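Local coordinates for dihydrodipicolinate synthase (PDB 1XKY), which probably catalyses the condensation of pyruvate with aspartate semialdehyde that opens the lysine branch of amino-acid biosynthesis in Bacillus anthracis, at residues 215-218 against 224-227; 98-103 against 109-114; 262-267 against 275-280. All blocks are in the same frame, centred on the assembly; numbering follows the deposited sequence.

Interaction 1 of 3, residues 215-218 against 224-227; sequences SVAS and EMQE
The turn between the eighth barrel strand, 212-215, and helix 218-234 is closed over by Met225, whose thioether reaches back from the second turn of the helix to Ser215, Ala217 and Ser218. CG of Met225 stands anti to the carbonyl carbon (chi1 -65°), which sends the chain straight toward the turn, and the bend at chi3 (64°) then swings the methyl group to the serine at the strand end. Met225 CE lies 3.4 Å from Ser215 OG and also rests against the CB of that serine. Met225 SD is also 4.0 Å from Ser218 CB. On its flank, Ala217 CB approaches Met225 SD to 4.2 Å, an apolar contact that helix 237-253 extends through Leu247, which touches both side chains.

Ser218 N donates to Ser215 OG at 2.9 Å, with an N-H...O angle of 154°, a capping bond at the turn leading into the helix. Met225 SD lies alongside this bond, level with its midpoint and roughly perpendicular to it, 3.6 Å from both Ser215 OG and Ser218 N. Ser215 OG is also hydrogen-bonded to Asp199 OD1, while Asp199 OD2 takes the amides of Val216 and Ala217; one carboxylate therefore fixes both the hydroxyl and the backbone of the turn. Ser218 OG is bonded to Thr18 OG1 on the first strand. All four touching residues are buried. The whole is a capped strand-to-helix connection at the carboxyl end of a TIM-barrel strand.

Interaction 2 of 3, residues 98-103 against 109-114; sequences DLTKKA and DAVMLV
Apolar packing between Thr100 and Ala103 of helix 93-105 and Val111 of strand 110-114 makes up most of this contact. A single methyl group, Val111 CG1, serves both helix residues: it lies 4.3 Å from Thr100 CG2 and 4.5 Å from Ala103 CB. These two helix positions are one turn apart, and the methyl is approached by the two from directions about at right angles. At Thr100 chi1 is -65°, which places CG2 anti to the backbone nitrogen and directs it at the strand. Farther along the strand, Leu113 brings CD2 to 4.3 Å from Thr100 OG1, a van der Waals approach to a hydroxyl already engaged elsewhere. Leu113 continues the apolar layer onto Phe130 and Ile133 of helix 123-135.

Helix and strand run antiparallel, at 156°, with their axes 9.4 Å apart, as the return half of the beta-alpha-beta crossover formed by strand 84-87, helix 93-105 and strand 110-114. Within the TIM barrel this strand pairs with 84-87 and with 141-145.

Polar interactions stay within the helix or lead out of the pair. Thr100 OG1 is hydrogen-bonded to Ser96 O, one turn back in its own helix, and to Thr88 OG1 just beyond strand 84-87. Another one-turn pairing is ionic: Lys102 NZ stands 3.5 Å from Asp98 OD2, a salt bridge on the helix flank turned from the strand.

Interaction 3 of 3, residues 262-267 against 275-280; sequences PVKTAL and GSVRLP
The flat group met by Lys264 is the peptide carbonyl of Ser276, which the lysine approaches from one face and at the oxygen edge. Lys264 CD, 3.5 Å from Ser276 O, and Val277 CG1 lie on the same side of the carbonyl plane. Lys264 NZ has moved round to the edge: it donates to Ser276 O at 2.8 Å, only 20° from the carbonyl plane and nearly end-on, the C=O...N angle being 158°. Gly275 O lies beside the chain, 4.0 Å from Lys264 CB and 3.8 Å from Lys264 CD.

The lysine spans the gap because its CG is anti to the carbonyl carbon (chi1 -75°) and every torsion beyond is extended, which carries the ammonium group off helix 261-269 to the loop before helix 286-297, in the part of the chain that follows the last strand of the TIM barrel. Its methylene part is also in apolar contact, Lys264 CD lying 4.0 Å from Val277 CG1. Nearer the helix backbone, water 1 sits between the two segments, 2.9 Å from Lys264 O and 2.8 Å from Gly275 O, and hydrogen-bonds with these carbonyls.

Two further groups grip the amine, Glu58 OE1 by a salt bridge and Thr22 O by a hydrogen bond. Glu58 binds this loop a second time, since its OE2 accepts from Arg278 N, and the same carboxylate thus ties helix 261-269 and residues 275-280 together. Past Arg278, Leu279 and the cis-linked Pro280 pack on Thr93 and Asn91 of the second subunit. With a carboxylate and two carbonyl oxygens round its buried amine, Lys264 probably stays protonated, its charge balanced by Glu58.

Along the chain interaction 2 comes first, then interaction 1, then interaction 3. The first two belong to the eight-stranded barrel, at its fourth and eighth strands, and lie on opposite sides of the chain's centre, with their own centres 25 Å apart. Interaction 3 follows the last strand, joining helix 261-269 to the loop before helix 286-297. Its centre is 19 Å from that of interaction 1, yet the two touch where Val216 O meets Val263 CG2 at 3.9 Å, and helix 261-269 also packs on helix 218-234. The carboxy-terminal region is thereby fastened to the barrel's last unit, while interaction 2 stays about 13 Å from interaction 3 at the nearest atoms.

Interaction 1 of 3, residues 215-218 against 224-227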
ATOM      1  N   SER A 215      13.361   9.557 -19.927  1.00 14.28           N
ATOM      2  CA  SER A 215      14.297   9.851 -18.848  1.00 14.34           C
ATOM      3  C   SER A 215      14.116  11.260 -18.297  1.00 14.04           C
ATOM      4  O   SER A 215      13.772  12.171 -19.016  1.00 14.36           O
ATOM      5  CB  SER A 215      15.749   9.664 -19.308  1.00 14.12           C
ATOM      6  OG  SER A 215      16.681   9.973 -18.310  1.00 14.16           O
ATOM      7  N   VAL A 216      14.380  11.404 -17.010  1.00 13.98           N
ATOM      8  CA  VAL A 216      14.633  12.689 -16.402  1.00 13.70           C
ATOM      9  C   VAL A 216      16.124  12.940 -16.146  1.00 13.38           C
ATOM     10  O   VAL A 216      16.622  14.017 -16.389  1.00 13.41           O
ATOM     11  CB  VAL A 216      13.810  12.844 -15.109  1.00 13.77           C
ATOM     12  CG1 VAL A 216      14.240  14.030 -14.315  1.00 13.82           C
ATOM     13  CG2 VAL A 216      12.334  12.910 -15.436  1.00 14.14           C
ATOM     14  N   ALA A 217      16.810  11.917 -15.662  1.00 13.32           N
ATOM     15  CA  ALA A 217      18.254  11.986 -15.362  1.00 13.17           C
ATOM     16  C   ALA A 217      19.138  12.337 -16.556  1.00 13.25           C
ATOM     17  O   ALA A 217      20.232  12.876 -16.386  1.00 13.23           O
ATOM     18  CB  ALA A 217      18.725  10.676 -14.749  1.00 13.22           C
ATOM     19  N   SER A 218      18.667  12.010 -17.754  1.00 13.69           N
ATOM     20  CA  SER A 218      19.347  12.361 -18.998  1.00 14.12           C
ATOM     21  C   SER A 218      19.627  13.863 -19.151  1.00 14.08           C
ATOM     22  O   SER A 218      20.476  14.242 -19.942  1.00 14.43           O
ATOM     23  CB  SER A 218      18.508  11.886 -20.182  1.00 13.94           C
ATOM     24  OG  SER A 218      17.234  12.492 -20.128  1.00 15.25           O
ATOM     25  N   GLU A 224      26.503   9.399 -19.688  1.00 15.36           N
ATOM     26  CA  GLU A 224      26.702   8.221 -18.837  1.00 15.29           C
ATOM     27  C   GLU A 224      25.669   7.120 -19.147  1.00 14.80           C
ATOM     28  O   GLU A 224      26.020   5.939 -19.272  1.00 14.74           O
ATOM     29  CB  GLU A 224      26.645   8.604 -17.360  1.00 15.18           C
ATOM     30  CG  GLU A 224      27.855   9.424 -16.864  1.00 16.00           C
ATOM     31  CD  GLU A 224      27.789  10.923 -17.182  1.00 16.19           C
ATOM     32  OE1 GLU A 224      26.888  11.373 -17.913  1.00 15.20           O
ATOM     33  OE2 GLU A 224      28.676  11.660 -16.706  1.00 18.55           O
ATOM     34  N   MET A 225      24.409   7.516 -19.292  1.00 14.31           N
ATOM     35  CA  MET A 225      23.332   6.587 -19.652  1.00 14.24           C
ATOM     36  C   MET A 225      23.540   5.988 -21.044  1.00 14.26           C
ATOM     37  O   MET A 225      23.254   4.819 -21.266  1.00 13.77           O
ATOM     38  CB  MET A 225      21.975   7.297 -19.609  1.00 14.07           C
ATOM     39  CG  MET A 225      21.556   7.756 -18.232  1.00 14.65           C
ATOM     40  SD  MET A 225      20.043   8.730 -18.260  1.00 14.56           S
ATOM     41  CE  MET A 225      18.887   7.496 -18.859  1.00 14.54           C
ATOM     42  N   GLN A 226      24.033   6.802 -21.977  1.00 14.62           N
ATOM     43  CA  GLN A 226      24.358   6.325 -23.320  1.00 15.21           C
ATOM     44  C   GLN A 226      25.436   5.228 -23.259  1.00 15.19           C
ATOM     45  O   GLN A 226      25.302   4.179 -23.891  1.00 15.01           O
ATOM     46  CB  GLN A 226      24.810   7.499 -24.183  1.00 15.33           C
ATOM     47  CG  GLN A 226      25.107   7.169 -25.628  1.00 16.10           C
ATOM     48  CD  GLN A 226      25.437   8.413 -26.427  1.00 17.41           C
ATOM     49  OE1 GLN A 226      26.521   8.988 -26.288  1.00 22.12           O
ATOM     50  NE2 GLN A 226      24.506   8.845 -27.248  1.00 16.63           N
ATOM     51  N   GLU A 227      26.489   5.469 -22.480  1.00 15.03           N
ATOM     52  CA  GLU A 227      27.565   4.484 -22.308  1.00 15.12           C
ATOM     53  C   GLU A 227      27.072   3.236 -21.565  1.00 14.99           C
ATOM     54  O   GLU A 227      27.490   2.129 -21.876  1.00 15.07           O
ATOM     55  CB  GLU A 227      28.748   5.119 -21.556  1.00 15.04           C
ATOM     56  CG  GLU A 227      29.941   4.189 -21.303  1.00 15.57           C
ATOM     57  CD  GLU A 227      30.835   3.978 -22.514  1.00 16.03           C
ATOM     58  OE1 GLU A 227      31.744   3.126 -22.437  1.00 16.72           O
ATOM     59  OE2 GLU A 227      30.644   4.648 -23.540  1.00 16.08           O
TER

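Interaction 2 of 3, residues 98-103 against 109-114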
ATOM      1  N   ASP A  98      -8.744  18.151 -28.869  1.00 18.70           N
ATOM      2  CA  ASP A  98      -8.439  19.510 -29.311  1.00 19.39           C
ATOM      3  C   ASP A  98      -6.931  19.782 -29.315  1.00 18.48           C
ATOM      4  O   ASP A  98      -6.377  20.206 -30.327  1.00 17.54           O
ATOM      5  CB  ASP A  98      -9.130  20.549 -28.437  1.00 20.14           C
ATOM      6  CG  ASP A  98      -8.998  21.952 -29.000  1.00 23.96           C
ATOM      7  OD1 ASP A  98      -9.568  22.219 -30.082  1.00 28.56           O
ATOM      8  OD2 ASP A  98      -8.306  22.786 -28.371  1.00 29.29           O
ATOM      9  N   LEU A  99      -6.272  19.550 -28.181  1.00 17.97           N
ATOM     10  CA  LEU A  99      -4.840  19.855 -28.065  1.00 17.55           C
ATOM     11  C   LEU A  99      -4.003  18.971 -28.992  1.00 17.31           C
ATOM     12  O   LEU A  99      -2.972  19.394 -29.509  1.00 16.77           O
ATOM     13  CB  LEU A  99      -4.370  19.716 -26.613  1.00 17.64           C
ATOM     14  CG  LEU A  99      -2.943  20.152 -26.279  1.00 16.92           C
ATOM     15  CD1 LEU A  99      -2.698  21.620 -26.661  1.00 18.06           C
ATOM     16  CD2 LEU A  99      -2.675  19.936 -24.819  1.00 15.98           C
ATOM     17  N   THR A 100      -4.462  17.745 -29.212  1.00 17.76           N
ATOM     18  CA  THR A 100      -3.779  16.815 -30.104  1.00 17.79           C
ATOM     19  C   THR A 100      -3.794  17.349 -31.542  1.00 18.13           C
ATOM     20  O   THR A 100      -2.767  17.293 -32.231  1.00 17.96           O
ATOM     21  CB  THR A 100      -4.373  15.397 -29.983  1.00 17.86           C
ATOM     22  OG1 THR A 100      -4.110  14.888 -28.661  1.00 17.74           O
ATOM     23  CG2 THR A 100      -3.774  14.447 -31.004  1.00 17.73           C
ATOM     24  N   LYS A 101      -4.938  17.896 -31.966  1.00 18.17           N
ATOM     25  CA  LYS A 101      -5.067  18.549 -33.278  1.00 18.61           C
ATOM     26  C   LYS A 101      -4.104  19.714 -33.393  1.00 18.02           C
ATOM     27  O   LYS A 101      -3.405  19.844 -34.383  1.00 17.15           O
ATOM     28  CB  LYS A 101      -6.483  19.093 -33.516  1.00 19.14           C
ATOM     29  CG  LYS A 101      -7.621  18.088 -33.403  1.00 21.96           C
ATOM     30  CD  LYS A 101      -7.891  17.331 -34.685  1.00 24.50           C
ATOM     31  CE  LYS A 101      -9.071  16.379 -34.526  1.00 24.68           C
ATOM     32  NZ  LYS A 101     -10.335  17.085 -34.177  1.00 28.74           N
ATOM     33  N   LYS A 102      -4.091  20.569 -32.374  1.00 17.85           N
ATOM     34  CA  LYS A 102      -3.220  21.733 -32.361  1.00 18.13           C
ATOM     35  C   LYS A 102      -1.737  21.356 -32.431  1.00 18.11           C
ATOM     36  O   LYS A 102      -0.983  21.951 -33.200  1.00 18.18           O
ATOM     37  CB  LYS A 102      -3.511  22.613 -31.143  1.00 18.35           C
ATOM     38  CG  LYS A 102      -4.810  23.401 -31.266  1.00 19.33           C
ATOM     39  CD  LYS A 102      -5.368  23.778 -29.914  1.00 21.58           C
ATOM     40  CE  LYS A 102      -6.345  24.932 -29.996  1.00 23.82           C
ATOM     41  NZ  LYS A 102      -7.342  24.737 -31.090  1.00 27.69           N
ATOM     42  N   ALA A 103      -1.324  20.364 -31.648  1.00 18.22           N
ATOM     43  CA  ALA A 103       0.046  19.845 -31.732  1.00 18.56           C
ATOM     44  C   ALA A 103       0.354  19.297 -33.130  1.00 18.94           C
ATOM     45  O   ALA A 103       1.426  19.554 -33.678  1.00 18.55           O
ATOM     46  CB  ALA A 103       0.286  18.775 -30.680  1.00 18.38           C
ATOM     47  N   ASP A 109       5.987  15.186 -34.030  1.00 16.79           N
ATOM     48  CA  ASP A 109       6.110  13.883 -34.679  1.00 16.64           C
ATOM     49  C   ASP A 109       5.232  12.798 -34.056  1.00 16.46           C
ATOM     50  O   ASP A 109       4.969  11.771 -34.684  1.00 16.00           O
ATOM     51  CB  ASP A 109       7.574  13.456 -34.665  1.00 16.82           C
ATOM     52  CG  ASP A 109       8.461  14.452 -35.381  1.00 17.84           C
ATOM     53  OD1 ASP A 109       9.218  15.175 -34.702  1.00 17.23           O
ATOM     54  OD2 ASP A 109       8.363  14.540 -36.629  1.00 19.96           O
ATOM     55  N   ALA A 110       4.800  13.034 -32.821  1.00 15.89           N
ATOM     56  CA  ALA A 110       3.998  12.090 -32.074  1.00 15.55           C
ATOM     57  C   ALA A 110       3.387  12.799 -30.885  1.00 15.70           C
ATOM     58  O   ALA A 110       3.764  13.938 -30.561  1.00 15.35           O
ATOM     59  CB  ALA A 110       4.864  10.930 -31.591  1.00 15.21           C
ATOM     60  N   VAL A 111       2.456  12.122 -30.214  1.00 15.60           N
ATOM     61  CA  VAL A 111       1.894  12.651 -28.982  1.00 15.68           C
ATOM     62  C   VAL A 111       1.974  11.618 -27.856  1.00 15.77           C
ATOM     63  O   VAL A 111       1.939  10.411 -28.106  1.00 15.38           O
ATOM     64  CB  VAL A 111       0.439  13.167 -29.171  1.00 15.71           C
ATOM     65  CG1 VAL A 111       0.409  14.329 -30.144  1.00 15.77           C
ATOM     66  CG2 VAL A 111      -0.495  12.049 -29.623  1.00 16.18           C
ATOM     67  N   MET A 112       2.112  12.124 -26.628  1.00 15.79           N
ATOM     68  CA  MET A 112       2.094  11.317 -25.414  1.00 16.29           C
ATOM     69  C   MET A 112       0.739  11.502 -24.744  1.00 15.55           C
ATOM     70  O   MET A 112       0.311  12.639 -24.515  1.00 14.61           O
ATOM     71  CB  MET A 112       3.207  11.767 -24.457  1.00 16.67           C
ATOM     72  CG  MET A 112       3.321  10.966 -23.159  1.00 18.54           C
ATOM     73  SD  MET A 112       4.279   9.455 -23.352  1.00 21.67           S
ATOM     74  CE  MET A 112       5.946  10.060 -23.131  1.00 21.38           C
ATOM     75  N   LEU A 113       0.084  10.385 -24.419  1.00 15.01           N
ATOM     76  CA  LEU A 113      -1.228  10.389 -23.768  1.00 14.70           C
ATOM     77  C   LEU A 113      -1.169   9.665 -22.416  1.00 14.84           C
ATOM     78  O   LEU A 113      -1.030   8.440 -22.357  1.00 14.93           O
ATOM     79  CB  LEU A 113      -2.262   9.712 -24.682  1.00 14.85           C
ATOM     80  CG  LEU A 113      -2.417  10.276 -26.106  1.00 15.12           C
ATOM     81  CD1 LEU A 113      -3.501   9.513 -26.855  1.00 15.89           C
ATOM     82  CD2 LEU A 113      -2.745  11.762 -26.098  1.00 15.20           C
ATOM     83  N   VAL A 114      -1.281  10.437 -21.338  1.00 14.78           N
ATOM     84  CA  VAL A 114      -1.238   9.910 -19.983  1.00 15.18           C
ATOM     85  C   VAL A 114      -2.572   9.270 -19.567  1.00 14.87           C
ATOM     86  O   VAL A 114      -3.634   9.697 -20.004  1.00 14.42           O
ATOM     87  CB  VAL A 114      -0.819  11.037 -18.975  1.00 15.23           C
ATOM     88  CG1 VAL A 114      -1.962  12.032 -18.742  1.00 15.27           C
ATOM     89  CG2 VAL A 114      -0.316  10.443 -17.671  1.00 16.87           C
TER

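Interaction 3 of 3, residues 262-267 against 275-280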
ATOM      1  N   PRO A 262      14.063  19.726  -8.584  1.00 15.38           N
ATOM      2  CA  PRO A 262      15.453  19.278  -8.443  1.00 15.32           C
ATOM      3  C   PRO A 262      16.270  19.235  -9.749  1.00 15.23           C
ATOM      4  O   PRO A 262      17.413  19.701  -9.767  1.00 15.43           O
ATOM      5  CB  PRO A 262      15.309  17.879  -7.816  1.00 15.13           C
ATOM      6  CG  PRO A 262      13.991  17.920  -7.122  1.00 15.26           C
ATOM      7  CD  PRO A 262      13.122  18.738  -8.029  1.00 15.56           C
ATOM      8  N   VAL A 263      15.695  18.710 -10.829  1.00 15.57           N
ATOM      9  CA  VAL A 263      16.424  18.631 -12.100  1.00 15.33           C
ATOM     10  C   VAL A 263      16.679  20.016 -12.711  1.00 15.61           C
ATOM     11  O   VAL A 263      17.775  20.271 -13.221  1.00 14.91           O
ATOM     12  CB  VAL A 263      15.778  17.623 -13.114  1.00 15.44           C
ATOM     13  CG1 VAL A 263      14.483  18.142 -13.696  1.00 15.14           C
ATOM     14  CG2 VAL A 263      16.779  17.279 -14.226  1.00 15.62           C
ATOM     15  N   LYS A 264      15.698  20.918 -12.612  1.00 15.59           N
ATOM     16  CA  LYS A 264      15.903  22.319 -12.996  1.00 16.00           C
ATOM     17  C   LYS A 264      17.039  22.977 -12.220  1.00 16.33           C
ATOM     18  O   LYS A 264      17.840  23.701 -12.792  1.00 15.94           O
ATOM     19  CB  LYS A 264      14.630  23.150 -12.797  1.00 15.78           C
ATOM     20  CG  LYS A 264      13.568  22.908 -13.834  1.00 15.90           C
ATOM     21  CD  LYS A 264      12.557  24.044 -13.858  1.00 15.95           C
ATOM     22  CE  LYS A 264      11.798  24.070 -15.156  1.00 14.26           C
ATOM     23  NZ  LYS A 264      10.722  25.100 -15.155  1.00 12.71           N
ATOM     24  N   THR A 265      17.088  22.722 -10.917  1.00 17.24           N
ATOM     25  CA  THR A 265      18.122  23.281 -10.056  1.00 17.81           C
ATOM     26  C   THR A 265      19.485  22.678 -10.391  1.00 18.03           C
ATOM     27  O   THR A 265      20.465  23.397 -10.459  1.00 18.11           O
ATOM     28  CB  THR A 265      17.780  23.057  -8.561  1.00 17.64           C
ATOM     29  OG1 THR A 265      16.415  23.436  -8.322  1.00 18.70           O
ATOM     30  CG2 THR A 265      18.708  23.858  -7.657  1.00 18.12           C
ATOM     31  N   ALA A 266      19.532  21.365 -10.618  1.00 18.91           N
ATOM     32  CA  ALA A 266      20.761  20.672 -11.048  1.00 19.59           C
ATOM     33  C   ALA A 266      21.295  21.195 -12.396  1.00 20.63           C
ATOM     34  O   ALA A 266      22.510  21.348 -12.583  1.00 20.48           O
ATOM     35  CB  ALA A 266      20.522  19.164 -11.112  1.00 19.73           C
ATOM     36  N   LEU A 267      20.382  21.490 -13.319  1.00 21.28           N
ATOM     37  CA  LEU A 267      20.739  22.114 -14.591  1.00 22.28           C
ATOM     38  C   LEU A 267      21.393  23.485 -14.370  1.00 23.51           C
ATOM     39  O   LEU A 267      22.429  23.792 -14.965  1.00 23.27           O
ATOM     40  CB  LEU A 267      19.503  22.237 -15.490  1.00 21.87           C
ATOM     41  CG  LEU A 267      19.162  20.973 -16.291  1.00 21.90           C
ATOM     42  CD1 LEU A 267      17.753  21.029 -16.854  1.00 21.16           C
ATOM     43  CD2 LEU A 267      20.190  20.773 -17.406  1.00 21.34           C
ATOM     44  N   GLY A 275      15.574  28.415 -15.060  1.00 19.52           N
ATOM     45  CA  GLY A 275      14.643  29.122 -14.183  1.00 19.31           C
ATOM     46  C   GLY A 275      14.021  28.259 -13.103  1.00 18.94           C
ATOM     47  O   GLY A 275      14.508  27.164 -12.798  1.00 19.33           O
ATOM     48  N   SER A 276      12.922  28.760 -12.551  1.00 18.31           N
ATOM     49  CA  SER A 276      12.244  28.123 -11.440  1.00 17.82           C
ATOM     50  C   SER A 276      10.984  27.376 -11.896  1.00 17.20           C
ATOM     51  O   SER A 276      10.891  26.971 -13.054  1.00 17.06           O
ATOM     52  CB  SER A 276      11.909  29.173 -10.391  1.00 17.72           C
ATOM     53  OG  SER A 276      11.673  28.553  -9.151  1.00 18.42           O
ATOM     54  N   VAL A 277      10.034  27.206 -10.974  1.00 16.70           N
ATOM     55  CA  VAL A 277       8.821  26.428 -11.195  1.00 16.33           C
ATOM     56  C   VAL A 277       7.593  27.247 -10.846  1.00 16.25           C
ATOM     57  O   VAL A 277       7.689  28.276 -10.173  1.00 16.05           O
ATOM     58  CB  VAL A 277       8.800  25.118 -10.358  1.00 16.11           C
ATOM     59  CG1 VAL A 277       9.783  24.100 -10.927  1.00 16.07           C
ATOM     60  CG2 VAL A 277       9.067  25.403  -8.860  1.00 14.91           C
ATOM     61  N   ARG A 278       6.436  26.787 -11.317  1.00 15.87           N
ATOM     62  CA  ARG A 278       5.175  27.481 -11.047  1.00 15.40           C
ATOM     63  C   ARG A 278       4.410  26.790  -9.939  1.00 14.92           C
ATOM     64  O   ARG A 278       4.385  25.566  -9.874  1.00 14.22           O
ATOM     65  CB  ARG A 278       4.312  27.531 -12.301  1.00 15.21           C
ATOM     66  CG  ARG A 278       4.922  28.337 -13.416  1.00 16.03           C
ATOM     67  CD  ARG A 278       3.979  28.449 -14.571  1.00 16.87           C
ATOM     68  NE  ARG A 278       4.557  29.176 -15.694  1.00 18.30           N
ATOM     69  CZ  ARG A 278       3.951  29.330 -16.868  1.00 20.53           C
ATOM     70  NH1 ARG A 278       2.756  28.796 -17.077  1.00 20.27           N
ATOM     71  NH2 ARG A 278       4.538  30.013 -17.845  1.00 21.25           N
ATOM     72  N   LEU A 279       3.782  27.590  -9.083  1.00 14.74           N
ATOM     73  CA  LEU A 279       2.912  27.087  -8.024  1.00 14.79           C
ATOM     74  C   LEU A 279       1.849  26.129  -8.591  1.00 14.73           C
ATOM     75  O   LEU A 279       1.292  26.393  -9.657  1.00 14.67           O
ATOM     76  CB  LEU A 279       2.252  28.259  -7.282  1.00 14.80           C
ATOM     77  CG  LEU A 279       3.105  29.014  -6.252  1.00 15.62           C
ATOM     78  CD1 LEU A 279       2.470  30.352  -5.886  1.00 16.01           C
ATOM     79  CD2 LEU A 279       3.308  28.169  -5.000  1.00 16.72           C
ATOM     80  N   PRO A 280       1.545  25.032  -7.868  1.00 15.08           N
ATOM     81  CA  PRO A 280       1.901  24.714  -6.470  1.00 15.00           C
ATOM     82  C   PRO A 280       3.314  24.168  -6.191  1.00 15.19           C
ATOM     83  O   PRO A 280       3.604  23.799  -5.043  1.00 14.54           O
ATOM     84  CB  PRO A 280       0.853  23.663  -6.078  1.00 15.38           C
ATOM     85  CG  PRO A 280       0.538  22.949  -7.342  1.00 15.11           C
ATOM     86  CD  PRO A 280       0.743  23.959  -8.485  1.00 15.42           C
TER
HETATM   87  O   HOH W   1      17.112  26.384 -13.507  1.00 21.96           O